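Geranyltranstransferase (Legionella pneumophila subsp. pneumophila, PDB 3LOM) probably condenses isopentenyl diphosphate with allylic diphosphates, in a magnesium-dependent reaction, to make farnesyl diphosphate or a related isoprenoid chain. Local coordinates at residues Ile53-Val58 against Ile74-Leu79. Residues are numbered along the deposited sequence; the frame is centred on the assembly and turned at random.
With PO4 (phosphate ion), chain C.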
ATOM      1  N   ILE A  53     -16.606  -9.704  -8.210  1.00 64.11           N
ATOM      2  CA  ILE A  53     -16.991 -10.725  -7.217  1.00 60.63           C
ATOM      3  C   ILE A  53     -16.711 -10.414  -5.731  1.00 57.38           C
ATOM      4  O   ILE A  53     -17.561 -10.686  -4.878  1.00 58.60           O
ATOM      5  CB  ILE A  53     -16.513 -12.168  -7.640  1.00 63.46           C
ATOM      6  CG1 ILE A  53     -17.205 -13.260  -6.816  1.00 68.42           C
ATOM      7  CG2 ILE A  53     -14.987 -12.306  -7.607  1.00 58.37           C
ATOM      8  CD1 ILE A  53     -18.710 -13.319  -7.005  1.00 77.97           C
ATOM      9  N   ARG A  54     -15.560  -9.815  -5.430  1.00 54.76           N
ATOM     10  CA  ARG A  54     -15.189  -9.515  -4.037  1.00 54.38           C
ATOM     11  C   ARG A  54     -16.138  -8.568  -3.260  1.00 59.84           C
ATOM     12  O   ARG A  54     -16.497  -8.898  -2.125  1.00 63.46           O
ATOM     13  CB  ARG A  54     -13.715  -9.088  -3.914  1.00 47.59           C
ATOM     14  CG  ARG A  54     -12.734 -10.224  -4.148  1.00 55.67           C
ATOM     15  CD  ARG A  54     -11.432  -9.731  -4.761  1.00 46.83           C
ATOM     16  NE  ARG A  54     -10.587 -10.831  -5.227  1.00 50.36           N
ATOM     17  CZ  ARG A  54     -10.677 -11.406  -6.425  1.00 48.55           C
ATOM     18  NH1 ARG A  54      -9.857 -12.402  -6.749  1.00 47.51           N
ATOM     19  NH2 ARG A  54     -11.583 -10.994  -7.304  1.00 59.29           N
ATOM     20  N   PRO A  55     -16.551  -7.410  -3.849  1.00 59.61           N
ATOM     21  CA  PRO A  55     -17.547  -6.586  -3.147  1.00 56.94           C
ATOM     22  C   PRO A  55     -18.879  -7.272  -2.877  1.00 49.43           C
ATOM     23  O   PRO A  55     -19.453  -7.071  -1.815  1.00 59.59           O
ATOM     24  CB  PRO A  55     -17.777  -5.420  -4.111  1.00 59.23           C
ATOM     25  CG  PRO A  55     -16.530  -5.277  -4.788  1.00 54.01           C
ATOM     26  CD  PRO A  55     -16.004  -6.669  -5.002  1.00 59.29           C
ATOM     27  N   ILE A  56     -19.354  -8.065  -3.835  1.00 50.36           N
ATOM     28  CA  ILE A  56     -20.597  -8.817  -3.694  1.00 52.96           C
ATOM     29  C   ILE A  56     -20.529  -9.800  -2.520  1.00 57.42           C
ATOM     30  O   ILE A  56     -21.457  -9.864  -1.707  1.00 68.21           O
ATOM     31  CB  ILE A  56     -20.961  -9.569  -5.000  1.00 54.48           C
ATOM     32  CG1 ILE A  56     -21.073  -8.586  -6.172  1.00 54.54           C
ATOM     33  CG2 ILE A  56     -22.270 -10.346  -4.831  1.00 54.45           C
ATOM     34  CD1 ILE A  56     -21.041  -9.241  -7.553  1.00 55.04           C
ATOM     35  N   LEU A  57     -19.419 -10.534  -2.427  1.00 58.22           N
ATOM     36  CA  LEU A  57     -19.189 -11.484  -1.333  1.00 52.29           C
ATOM     37  C   LEU A  57     -19.189 -10.788   0.015  1.00 54.83           C
ATOM     38  O   LEU A  57     -19.769 -11.301   0.963  1.00 62.30           O
ATOM     39  CB  LEU A  57     -17.879 -12.253  -1.528  1.00 54.06           C
ATOM     40  CG  LEU A  57     -17.811 -13.222  -2.708  1.00 52.17           C
ATOM     41  CD1 LEU A  57     -16.364 -13.601  -2.997  1.00 54.97           C
ATOM     42  CD2 LEU A  57     -18.679 -14.458  -2.480  1.00 46.02           C
ATOM     43  N   VAL A  58     -18.556  -9.617   0.080  1.00 49.31           N
ATOM     44  CA  VAL A  58     -18.640  -8.731   1.247  1.00 53.83           C
ATOM     45  C   VAL A  58     -20.084  -8.366   1.620  1.00 58.54           C
ATOM     46  O   VAL A  58     -20.458  -8.426   2.795  1.00 56.01           O
ATOM     47  CB  VAL A  58     -17.794  -7.453   1.026  1.00 52.73           C
ATOM     48  CG1 VAL A  58     -18.105  -6.368   2.054  1.00 40.03           C
ATOM     49  CG2 VAL A  58     -16.343  -7.804   1.079  1.00 57.99           C
ATOM     50  N   ILE A  74     -17.841   0.431   2.609  1.00 50.49           N
ATOM     51  CA  ILE A  74     -16.456   0.806   2.877  1.00 53.94           C
ATOM     52  C   ILE A  74     -15.512  -0.382   2.717  1.00 57.29           C
ATOM     53  O   ILE A  74     -14.488  -0.269   2.028  1.00 57.08           O
ATOM     54  CB  ILE A  74     -16.313   1.407   4.295  1.00 49.99           C
ATOM     55  CG1 ILE A  74     -17.223   2.631   4.438  1.00 52.32           C
ATOM     56  CG2 ILE A  74     -14.863   1.771   4.594  1.00 51.56           C
ATOM     57  CD1 ILE A  74     -17.623   2.950   5.865  1.00 58.47           C
ATOM     58  N   ILE A  75     -15.875  -1.512   3.332  1.00 51.97           N
ATOM     59  CA  ILE A  75     -15.054  -2.731   3.293  1.00 48.18           C
ATOM     60  C   ILE A  75     -14.890  -3.239   1.865  1.00 45.57           C
ATOM     61  O   ILE A  75     -13.770  -3.543   1.440  1.00 45.07           O
ATOM     62  CB  ILE A  75     -15.597  -3.855   4.236  1.00 43.08           C
ATOM     63  CG1 ILE A  75     -15.568  -3.388   5.698  1.00 47.76           C
ATOM     64  CG2 ILE A  75     -14.781  -5.154   4.068  1.00 38.94           C
ATOM     65  CD1 ILE A  75     -16.128  -4.390   6.706  1.00 50.83           C
ATOM     66  N   ALA A  76     -16.001  -3.281   1.130  1.00 42.97           N
ATOM     67  CA  ALA A  76     -16.029  -3.687  -0.277  1.00 41.69           C
ATOM     68  C   ALA A  76     -15.256  -2.754  -1.221  1.00 48.23           C
ATOM     69  O   ALA A  76     -14.722  -3.201  -2.239  1.00 48.93           O
ATOM     70  CB  ALA A  76     -17.466  -3.811  -0.743  1.00 48.90           C
ATOM     71  N   ALA A  77     -15.213  -1.466  -0.887  1.00 46.37           N
ATOM     72  CA  ALA A  77     -14.477  -0.488  -1.680  1.00 46.75           C
ATOM     73  C   ALA A  77     -12.984  -0.721  -1.517  1.00 48.18           C
ATOM     74  O   ALA A  77     -12.249  -0.781  -2.506  1.00 52.11           O
ATOM     75  CB  ALA A  77     -14.842   0.936  -1.264  1.00 31.75           C
ATOM     76  N   ALA A  78     -12.560  -0.859  -0.261  1.00 47.57           N
ATOM     77  CA  ALA A  78     -11.173  -1.156   0.092  1.00 48.68           C
ATOM     78  C   ALA A  78     -10.675  -2.454  -0.532  1.00 44.29           C
ATOM     79  O   ALA A  78      -9.546  -2.520  -1.017  1.00 52.98           O
ATOM     80  CB  ALA A  78     -11.027  -1.206   1.580  1.00 48.07           C
ATOM     81  N   LEU A  79     -11.526  -3.473  -0.544  1.00 46.30           N
ATOM     82  CA  LEU A  79     -11.194  -4.728  -1.206  1.00 48.70           C
ATOM     83  C   LEU A  79     -11.040  -4.631  -2.702  1.00 47.26           C
ATOM     84  O   LEU A  79     -10.118  -5.232  -3.260  1.00 59.91           O
ATOM     85  CB  LEU A  79     -12.235  -5.786  -0.908  1.00 54.76           C
ATOM     86  CG  LEU A  79     -11.736  -6.918  -0.036  1.00 68.37           C
ATOM     87  CD1 LEU A  79     -12.948  -7.578   0.483  1.00 72.07           C
ATOM     88  CD2 LEU A  79     -10.869  -7.910  -0.802  1.00 70.62           C
TER
HETATM   89  P   PO4 C   2     -13.114 -10.435 -10.897  0.50 62.68           P
HETATM   90  O1  PO4 C   2     -13.637 -11.372 -11.958  0.50 53.85           O
HETATM   91  O2  PO4 C   2     -12.441  -9.251 -11.557  0.50 66.58           O
HETATM   92  O3  PO4 C   2     -14.258  -9.952 -10.036  0.50 40.51           O
HETATM   93  O4  PO4 C   2     -12.117 -11.185 -10.045  0.50 63.88           O
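Pro-55 and Ala-76 mark the point where residues 53-58 and 74-79, two nearly antiparallel helical segments, come nearest: their CA atoms lie only 4.4 Å apart. The local axes run at 158° to each other and approach to 8.6 Å, a spacing consistent with the small side chain of Ala-76 at the point of contact. Its CB points at helix 53-64 and rests 3.7 Å from both CA and CB of Pro-55, while CG of the proline ring lies against the carbonyl oxygen of Ala-76.

One turn along, Val-58 sends its two methyl groups in different directions. CG1, anti to the backbone nitrogen (chi1 167°), fits against Ala-76 CB at 3.8 Å and also reaches Ile-75 CG2; CG2 turns instead to Leu-79 and meets its CD1 at 3.5 Å, tight for two methyl carbons. The two helices belong to the all-helical bundle of the isoprenoid synthases, where consecutive antiparallel helices pack side by side. Helix 178-201 closes over this patch, Cys-196 touching both Val-58 and Leu-79, whereas His-20 of helix 5-28 packs on Pro-55.

Arg-54 CB lies 4.4 Å from Leu-79 CD2, but the chain bends at chi2 (149°) and brings the guanidinium to a phosphate ion, probably from the crystallisation liquor. Arg-54 NH2 donates to phosphate O4 at 2.8 Å, and phosphate O3 accepts the backbone N-H of Ile-53 at the amino-terminal end of helix 53-64. Arg-54 belongs to the GGKRxRP motif, and the ion is consistent with the place where relatives hold the diphosphate of isopentenyl diphosphate.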